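Transcription initiation factor IIB (Methanocaldococcus jannaschii, PDB 5O9J) is a mini-intein with the HINT fold, which probably excises itself from the transcription factor IIB precursor by protein splicing. Local coordinates at residues Y61-M66 with K137-D142; M79-I82 with K88-R91; H96-I101 with D112-G117. All coordinates share one frame; numbering follows the deposited sequence.

Contact 1. Residues Y61-M66 with K137-D142; sequences YKFKFM and KLINSD
Tyr61 and Leu138 make the closer of the two apolar touches between segments 61-66 and 137-142. Their side chains cross at about a right angle. CE1 of the Tyr61 ring comes to 3.5 Å from the branch carbon CG of Leu138. Both methyls of Leu138 lie near the same ring atom: Leu138 CD1 and CD2 are each 3.8 Å from Tyr61 CE1. CD2 also nears CD1 of the ring. The leucine reaches the ring because its CG stands opposite the backbone N (chi1 162°). Phe63 and Ile139 form the second, looser pair, and their side chains meet at a slant. Here the far ring atom Phe63 CZ points at the branch methyl Ile139 CG2, 4.1 Å away. Ile139 is buried, while Tyr61, Phe63 and Leu138 keep some exposure. The two pairs bury a modest 158 Å², and the touches are apolar. Phe57 of strand 52-57 meets the Phe63 ring edge-to-face and also touches Leu138 and Ile139. Beyond the pair, Arg125 touches Ile139 and Ser141. Segment 61-66 leads into strand 63-67, an outermost strand of its four-stranded antiparallel sheet. Segment 137-142 belongs to the loop between strands 127-131 and 143-154. The contact is apolar packing of a long loop against an edge strand and the turn that leads into it, within the mainly beta HINT fold of this mini-intein.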
loop_
_atom_site.group_PDB
_atom_site.type_symbol
_atom_site.label_atom_id
_atom_site.label_comp_id
_atom_site.label_asym_id
_atom_site.label_seq_id
_atom_site.Cartn_x
_atom_site.Cartn_y
_atom_site.Cartn_z
ATOM N N TYR A 61 -1.735 -18.339 -3.971
ATOM C CA TYR A 61 -2.845 -17.898 -3.123
ATOM C C TYR A 61 -2.566 -17.933 -1.618
ATOM O O TYR A 61 -3.489 -18.164 -0.830
ATOM C CB TYR A 61 -4.099 -18.733 -3.409
ATOM C CG TYR A 61 -4.617 -18.585 -4.819
ATOM C CD1 TYR A 61 -4.683 -17.336 -5.425
ATOM C CD2 TYR A 61 -5.024 -19.696 -5.554
ATOM C CE1 TYR A 61 -5.148 -17.191 -6.718
ATOM C CE2 TYR A 61 -5.491 -19.561 -6.851
ATOM C CZ TYR A 61 -5.552 -18.305 -7.428
ATOM O OH TYR A 61 -6.014 -18.149 -8.719
ATOM N N LYS A 62 -1.320 -17.694 -1.213
ATOM C CA LYS A 62 -0.991 -17.730 0.211
ATOM C C LYS A 62 -0.262 -16.488 0.730
ATOM O O LYS A 62 0.558 -15.890 0.027
ATOM C CB LYS A 62 -0.159 -18.979 0.518
ATOM C CG LYS A 62 -0.852 -20.293 0.130
ATOM C CD LYS A 62 0.146 -21.403 -0.139
ATOM C CE LYS A 62 -0.567 -22.704 -0.457
ATOM N NZ LYS A 62 0.320 -23.889 -0.264
ATOM N N PHE A 63 -0.579 -16.101 1.964
ATOM C CA PHE A 63 0.137 -15.028 2.647
ATOM C C PHE A 63 1.427 -15.549 3.267
ATOM O O PHE A 63 1.411 -16.314 4.235
ATOM C CB PHE A 63 -0.741 -14.381 3.714
ATOM C CG PHE A 63 -1.819 -13.496 3.150
ATOM C CD1 PHE A 63 -3.103 -13.984 2.931
ATOM C CD2 PHE A 63 -1.545 -12.181 2.826
ATOM C CE1 PHE A 63 -4.092 -13.170 2.406
ATOM C CE2 PHE A 63 -2.530 -11.362 2.297
ATOM C CZ PHE A 63 -3.803 -11.854 2.088
ATOM N N LYS A 64 2.539 -15.109 2.691
ATOM C CA LYS A 64 3.868 -15.632 2.983
ATOM C C LYS A 64 4.931 -14.541 2.847
ATOM O O LYS A 64 4.712 -13.546 2.165
ATOM C CB LYS A 64 4.218 -16.777 2.022
ATOM C CG LYS A 64 3.628 -18.132 2.352
ATOM C CD LYS A 64 4.363 -19.210 1.568
ATOM C CE LYS A 64 4.169 -20.588 2.189
ATOM N NZ LYS A 64 2.733 -20.949 2.281
ATOM N N PHE A 65 6.086 -14.740 3.468
ATOM C CA PHE A 65 7.235 -13.888 3.190
ATOM C C PHE A 65 7.701 -14.087 1.752
ATOM O O PHE A 65 7.903 -15.217 1.311
ATOM C CB PHE A 65 8.378 -14.174 4.162
ATOM C CG PHE A 65 8.186 -13.549 5.512
ATOM C CD1 PHE A 65 8.191 -12.171 5.656
ATOM C CD2 PHE A 65 7.986 -14.339 6.635
ATOM C CE1 PHE A 65 8.018 -11.591 6.888
ATOM C CE2 PHE A 65 7.807 -13.768 7.876
ATOM C CZ PHE A 65 7.821 -12.394 8.005
ATOM N N MET A 66 7.843 -12.983 1.021
ATOM C CA MET A 66 8.289 -13.004 -0.374
ATOM C C MET A 66 9.420 -12.004 -0.574
ATOM O O MET A 66 9.353 -10.879 -0.062
ATOM C CB MET A 66 7.148 -12.663 -1.338
ATOM C CG MET A 66 5.953 -13.622 -1.305
ATOM S SD MET A 66 6.316 -15.181 -2.122
ATOM C CE MET A 66 6.491 -14.659 -3.825
ATOM N N LYS A 137 -11.875 -11.330 -3.514
ATOM C CA LYS A 137 -12.695 -12.479 -3.943
ATOM C C LYS A 137 -11.809 -13.702 -4.253
ATOM O O LYS A 137 -12.297 -14.819 -4.446
ATOM C CB LYS A 137 -13.582 -12.097 -5.148
ATOM C CG LYS A 137 -15.053 -12.533 -5.066
ATOM C CD LYS A 137 -15.893 -11.300 -5.323
ATOM C CE LYS A 137 -17.337 -11.481 -5.149
ATOM N NZ LYS A 137 -18.094 -10.224 -5.469
ATOM N N LEU A 138 -10.500 -13.474 -4.260
ATOM C CA LEU A 138 -9.502 -14.485 -4.597
ATOM C C LEU A 138 -8.662 -14.788 -3.354
ATOM O O LEU A 138 -8.016 -15.843 -3.232
ATOM C CB LEU A 138 -8.658 -13.977 -5.777
ATOM C CG LEU A 138 -7.297 -14.463 -6.250
ATOM C CD1 LEU A 138 -7.097 -14.067 -7.690
ATOM C CD2 LEU A 138 -6.236 -13.803 -5.476
ATOM N N ILE A 139 -8.687 -13.829 -2.436
ATOM C CA ILE A 139 -8.317 -14.071 -1.051
ATOM C C ILE A 139 -9.543 -14.626 -0.314
ATOM O O ILE A 139 -10.674 -14.277 -0.653
ATOM C CB ILE A 139 -7.829 -12.785 -0.348
ATOM C CG1 ILE A 139 -8.905 -11.690 -0.420
ATOM C CG2 ILE A 139 -6.516 -12.310 -0.949
ATOM C CD1 ILE A 139 -8.410 -10.284 -0.113
ATOM N N ASN A 140 -9.332 -15.476 0.689
ATOM C CA ASN A 140 -10.465 -16.075 1.407
ATOM C C ASN A 140 -10.898 -15.171 2.566
ATOM O O ASN A 140 -10.684 -15.474 3.741
ATOM C CB ASN A 140 -10.124 -17.492 1.908
ATOM C CG ASN A 140 -11.336 -18.219 2.480
ATOM O OD1 ASN A 140 -11.326 -18.688 3.620
ATOM N ND2 ASN A 140 -12.395 -18.299 1.686
ATOM N N SER A 141 -11.524 -14.053 2.215
ATOM C CA SER A 141 -11.866 -13.028 3.195
ATOM C C SER A 141 -13.349 -12.668 3.207
ATOM O O SER A 141 -14.040 -12.785 2.195
ATOM C CB SER A 141 -11.048 -11.761 2.941
ATOM O OG SER A 141 -11.298 -10.789 3.938
ATOM N N ASP A 142 -13.833 -12.243 4.368
ATOM C CA ASP A 142 -15.131 -11.593 4.456
ATOM C C ASP A 142 -14.940 -10.130 4.098
ATOM O O ASP A 142 -13.831 -9.618 4.191
ATOM C CB ASP A 142 -15.729 -11.741 5.854
ATOM C CG ASP A 142 -16.182 -13.158 6.143
ATOM O OD1 ASP A 142 -16.794 -13.781 5.245
ATOM O OD2 ASP A 142 -15.928 -13.646 7.266
#

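Contact 2. Residues M79-I82 with K88-R91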
loop_
_atom_site.group_PDB
_atom_site.type_symbol
_atom_site.label_atom_id
_atom_site.label_comp_id
_atom_site.label_asym_id
_atom_site.label_seq_id
_atom_site.Cartn_x
_atom_site.Cartn_y
_atom_site.Cartn_z
ATOM N N MET A 79 -1.319 13.823 -0.359
ATOM C CA MET A 79 -1.951 12.522 -0.288
ATOM C C MET A 79 -3.346 12.674 0.264
ATOM O O MET A 79 -3.621 13.605 1.025
ATOM C CB MET A 79 -1.141 11.565 0.574
ATOM C CG MET A 79 0.160 11.117 -0.061
ATOM S SD MET A 79 0.953 9.928 1.016
ATOM C CE MET A 79 0.418 10.592 2.593
ATOM N N PHE A 80 -4.226 11.761 -0.128
ATOM C CA PHE A 80 -5.598 11.771 0.349
ATOM C C PHE A 80 -5.702 10.924 1.589
ATOM O O PHE A 80 -5.203 9.801 1.623
ATOM C CB PHE A 80 -6.555 11.255 -0.720
ATOM C CG PHE A 80 -6.676 12.154 -1.916
ATOM C CD1 PHE A 80 -5.653 12.234 -2.851
ATOM C CD2 PHE A 80 -7.824 12.907 -2.120
ATOM C CE1 PHE A 80 -5.767 13.057 -3.959
ATOM C CE2 PHE A 80 -7.945 13.732 -3.221
ATOM C CZ PHE A 80 -6.911 13.809 -4.143
ATOM N N GLU A 81 -6.330 11.465 2.621
ATOM C CA GLU A 81 -6.694 10.657 3.773
ATOM C C GLU A 81 -8.177 10.334 3.704
ATOM O O GLU A 81 -9.016 11.226 3.784
ATOM C CB GLU A 81 -6.356 11.371 5.077
ATOM C CG GLU A 81 -6.651 10.557 6.312
ATOM C CD GLU A 81 -6.522 11.373 7.577
ATOM O OE1 GLU A 81 -7.274 12.359 7.713
ATOM O OE2 GLU A 81 -5.673 11.036 8.430
ATOM N N ILE A 82 -8.495 9.057 3.513
ATOM C CA ILE A 82 -9.879 8.596 3.523
ATOM C C ILE A 82 -10.257 8.138 4.917
ATOM O O ILE A 82 -9.580 7.293 5.490
ATOM C CB ILE A 82 -10.111 7.422 2.553
ATOM C CG1 ILE A 82 -9.649 7.778 1.145
ATOM C CG2 ILE A 82 -11.583 7.036 2.531
ATOM C CD1 ILE A 82 -9.701 6.598 0.192
ATOM N N LYS A 88 -11.787 4.300 10.879
ATOM C CA LYS A 88 -10.734 3.667 10.093
ATOM C C LYS A 88 -10.276 4.663 9.037
ATOM O O LYS A 88 -11.086 5.409 8.484
ATOM C CB LYS A 88 -11.220 2.376 9.431
ATOM C CG LYS A 88 -11.192 1.154 10.318
ATOM C CD LYS A 88 -11.825 -0.041 9.617
ATOM C CE LYS A 88 -11.769 -1.283 10.491
ATOM N NZ LYS A 88 -13.020 -2.093 10.393
ATOM N N LYS A 89 -8.982 4.685 8.755
ATOM C CA LYS A 89 -8.466 5.655 7.805
ATOM C C LYS A 89 -7.198 5.179 7.110
ATOM O O LYS A 89 -6.468 4.338 7.625
ATOM C CB LYS A 89 -8.210 6.994 8.504
ATOM C CG LYS A 89 -7.158 6.944 9.596
ATOM C CD LYS A 89 -7.196 8.206 10.447
ATOM C CE LYS A 89 -8.350 8.171 11.442
ATOM N NZ LYS A 89 -8.363 9.364 12.346
ATOM N N VAL A 90 -6.951 5.725 5.926
ATOM C CA VAL A 90 -5.770 5.366 5.160
ATOM C C VAL A 90 -5.279 6.592 4.402
ATOM O O VAL A 90 -6.079 7.431 3.997
ATOM C CB VAL A 90 -6.070 4.191 4.188
ATOM C CG1 VAL A 90 -7.139 4.580 3.170
ATOM C CG2 VAL A 90 -4.801 3.717 3.498
ATOM N N ARG A 91 -3.965 6.713 4.238
ATOM C CA ARG A 91 -3.388 7.803 3.451
ATOM C C ARG A 91 -2.762 7.273 2.173
ATOM O O ARG A 91 -1.819 6.481 2.225
ATOM C CB ARG A 91 -2.326 8.555 4.250
ATOM C CG ARG A 91 -2.810 9.184 5.535
ATOM C CD ARG A 91 -1.645 9.879 6.231
ATOM N NE ARG A 91 -2.097 10.860 7.209
ATOM C CZ ARG A 91 -1.426 11.964 7.519
ATOM N NH1 ARG A 91 -1.920 12.802 8.420
ATOM N NH2 ARG A 91 -0.267 12.232 6.926
HETATM O O HOH W 1 -3.832 9.206 8.645
#
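Glu81 sets its CG opposite the backbone N (chi1 -177°), and Arg91 sets its CG opposite the carbonyl carbon (chi1 -60°). From these starts both chains rise on one face of the sheet and cross at a slant. The Arg91 chain runs extended from CG to NE. Glu81 OE2 sits at the edge of the guanidinium, near its plane, but the salt bridge to Arg91 NE is long at 3.8 Å. The carboxylate and guanidinium planes are turned 74° apart. A water closes the gap: it donates to Glu81 OE2 at 2.6 Å and accepts from Arg91 NE at 2.8 Å. The other carboxylate oxygen, OE1, bonds Asn152 of strand 143-154, so both oxygens have partners. Strands 79-84 and 88-92 run antiparallel and form a beta hairpin. Glu81 and Arg91 are a non-hydrogen-bonded pair. Ile82 and Val90 are the hydrogen-bonded pair next to it, with Ile82 N to Val90 O at 3.0 Å and Val90 N to Ile82 O at 3.1 Å. Their side chains lie on the opposite face from Glu81, where Ile82 CB meets Val90 CG1 at 4.2 Å. Val90 also packs on Asn128 and Tyr130 of strand 127-131. At the start of strand 79-84, Met79 crosses Arg91 at about a right angle and brings its terminal CE to 3.8 Å from Arg91 CB.

Contact 3. Residues H96-I101 with D112-G117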
loop_
_atom_site.group_PDB
_atom_site.type_symbol
_atom_site.label_atom_id
_atom_site.label_comp_id
_atom_site.label_asym_id
_atom_site.label_seq_id
_atom_site.Cartn_x
_atom_site.Cartn_y
_atom_site.Cartn_z
ATOM N N HIS A 96 -4.378 5.932 -6.743
ATOM C CA HIS A 96 -4.875 4.657 -6.229
ATOM C C HIS A 96 -6.375 4.561 -6.383
ATOM O O HIS A 96 -7.079 5.568 -6.351
ATOM C CB HIS A 96 -4.499 4.458 -4.762
ATOM C CG HIS A 96 -3.065 4.106 -4.555
ATOM N ND1 HIS A 96 -2.073 5.055 -4.416
ATOM C CD2 HIS A 96 -2.442 2.901 -4.482
ATOM C CE1 HIS A 96 -0.912 4.456 -4.257
ATOM N NE2 HIS A 96 -1.105 3.148 -4.297
ATOM N N SER A 97 -6.867 3.336 -6.534
ATOM C CA SER A 97 -8.298 3.133 -6.646
ATOM C C SER A 97 -8.772 2.157 -5.577
ATOM O O SER A 97 -7.995 1.333 -5.085
ATOM C CB SER A 97 -8.659 2.622 -8.037
ATOM O OG SER A 97 -8.182 1.301 -8.213
ATOM N N VAL A 98 -10.045 2.257 -5.215
ATOM C CA VAL A 98 -10.607 1.416 -4.168
ATOM C C VAL A 98 -12.002 0.935 -4.544
ATOM O O VAL A 98 -12.764 1.656 -5.192
ATOM C CB VAL A 98 -10.677 2.162 -2.820
ATOM C CG1 VAL A 98 -9.286 2.382 -2.263
ATOM C CG2 VAL A 98 -11.392 3.486 -2.989
ATOM N N PHE A 99 -12.332 -0.288 -4.142
ATOM C CA PHE A 99 -13.648 -0.842 -4.432
ATOM C C PHE A 99 -14.732 -0.003 -3.797
ATOM O O PHE A 99 -14.745 0.202 -2.586
ATOM C CB PHE A 99 -13.747 -2.287 -3.950
ATOM C CG PHE A 99 -13.174 -3.273 -4.916
ATOM C CD1 PHE A 99 -12.708 -2.850 -6.145
ATOM C CD2 PHE A 99 -13.123 -4.616 -4.611
ATOM C CE1 PHE A 99 -12.184 -3.745 -7.047
ATOM C CE2 PHE A 99 -12.611 -5.520 -5.518
ATOM C CZ PHE A 99 -12.134 -5.082 -6.732
ATOM N N THR A 100 -15.631 0.492 -4.639
ATOM C CA THR A 100 -16.716 1.362 -4.206
ATOM C C THR A 100 -18.027 0.840 -4.781
ATOM O O THR A 100 -18.040 0.213 -5.840
ATOM C CB THR A 100 -16.507 2.824 -4.675
ATOM O OG1 THR A 100 -15.125 3.184 -4.554
ATOM C CG2 THR A 100 -17.343 3.789 -3.850
ATOM N N ILE A 101 -19.133 1.097 -4.098
ATOM C CA ILE A 101 -20.425 0.821 -4.703
ATOM C C ILE A 101 -20.834 2.004 -5.560
ATOM O O ILE A 101 -21.030 3.110 -5.073
ATOM C CB ILE A 101 -21.509 0.525 -3.662
ATOM C CG1 ILE A 101 -21.174 -0.785 -2.946
ATOM C CG2 ILE A 101 -22.866 0.426 -4.342
ATOM C CD1 ILE A 101 -22.284 -1.324 -2.073
ATOM N N ASP A 112 -9.364 10.172 -5.828
ATOM C CA ASP A 112 -9.668 11.589 -6.021
ATOM C C ASP A 112 -11.065 11.790 -6.613
ATOM O O ASP A 112 -11.540 12.916 -6.728
ATOM C CB ASP A 112 -8.603 12.260 -6.901
ATOM C CG ASP A 112 -8.502 11.647 -8.288
ATOM O OD1 ASP A 112 -9.113 10.585 -8.528
ATOM O OD2 ASP A 112 -7.793 12.229 -9.140
ATOM N N GLU A 113 -11.725 10.690 -6.967
ATOM C CA GLU A 113 -13.091 10.748 -7.478
ATOM C C GLU A 113 -14.090 10.244 -6.439
ATOM O O GLU A 113 -15.295 10.182 -6.689
ATOM C CB GLU A 113 -13.216 9.942 -8.769
ATOM C CG GLU A 113 -12.327 10.449 -9.900
ATOM C CD GLU A 113 -12.575 9.732 -11.219
ATOM O OE1 GLU A 113 -13.544 8.945 -11.305
ATOM O OE2 GLU A 113 -11.797 9.957 -12.174
ATOM N N LEU A 114 -13.583 9.886 -5.267
ATOM C CA LEU A 114 -14.447 9.481 -4.167
ATOM C C LEU A 114 -15.149 10.687 -3.554
ATOM O O LEU A 114 -14.638 11.806 -3.603
ATOM C CB LEU A 114 -13.643 8.751 -3.097
ATOM C CG LEU A 114 -13.129 7.361 -3.448
ATOM C CD1 LEU A 114 -12.163 6.918 -2.375
ATOM C CD2 LEU A 114 -14.290 6.389 -3.562
ATOM N N LYS A 115 -16.316 10.444 -2.970
ATOM C CA LYS A 115 -17.095 11.489 -2.320
ATOM C C LYS A 115 -17.553 11.030 -0.947
ATOM O O LYS A 115 -17.768 9.843 -0.735
ATOM C CB LYS A 115 -18.301 11.863 -3.183
ATOM C CG LYS A 115 -17.924 12.464 -4.531
ATOM C CD LYS A 115 -19.084 12.423 -5.519
ATOM C CE LYS A 115 -19.497 10.991 -5.832
ATOM N NZ LYS A 115 -20.434 10.914 -6.990
ATOM N N VAL A 116 -17.693 11.967 -0.012
ATOM C CA VAL A 116 -18.255 11.664 1.304
ATOM C C VAL A 116 -19.601 10.973 1.112
ATOM O O VAL A 116 -20.363 11.345 0.224
ATOM C CB VAL A 116 -18.425 12.945 2.166
ATOM C CG1 VAL A 116 -19.136 12.630 3.480
ATOM C CG2 VAL A 116 -17.073 13.599 2.430
ATOM N N GLY A 117 -19.882 9.948 1.909
ATOM C CA GLY A 117 -21.096 9.179 1.724
ATOM C C GLY A 117 -20.934 7.959 0.830
ATOM O O GLY A 117 -21.778 7.054 0.845
#
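Leu114 spans Val98 and Thr100, one methyl to each. Its CG lies opposite the carbonyl carbon (chi1 -70°), and the CB leaves the loop backbone toward the strand. Leu114 CD1 meets Val98 CG2 at 3.6 Å, the two side chains crossing at about a right angle. Leu114 CD2 lies 3.5 Å from Thr100 OG1 and 4.0 Å from Thr100 CG2. Val98 offers CG2, the methyl held between its own backbone N and carbonyl carbon. All three residues are buried. Val98 and Thr100 are alternate residues of strand 96-102 in a mixed sheet of the HINT fold, while Leu114 belongs to the loop between strands 105-110 and 119-123. Leu120 of strand 119-123 touches all three side chains, so they share one apolar cluster. Within the strand, Thr100 OG1 donates to Val98 O at 2.9 Å. It approaches from above the carbonyl plane, 43° out of it. This bond gives the buried hydroxyl a backbone acceptor and should restrain rotation of the threonine. A valine in place of Thr100 would probably leave Val98 O without this side-chain donor and the side chain less fixed in its rotation beside Leu114. The backbone carbonyl of Glu113, next to Leu114, accepts from Arg102 NH1. Further back in the loop, Asp112 OD2 makes salt bridges with Arg94 and Arg110.

In the fold
Contact 2 and contact 3 adjoin, their centres 11 Å apart. They touch where Ile82 CD1 packs on Leu114 CD1 and where Phe80 CZ packs on Asp112 CB. Strand 88-92 of contact 2 is followed directly by strand 96-102 of contact 3, and the two contacts come in series along the chain. Contact 1 lies apart, its centre 23 Å from each of the others and not touching them. Its segments, 71 residues apart, close a long loop that holds both other contacts. The three contacts involve strands of three different sheets. All three lie within the intein splicing domain. Contact 1 brings together regions distant in sequence, contact 2 pairs the strands of a hairpin, and contact 3 sets a loop against a nearby strand.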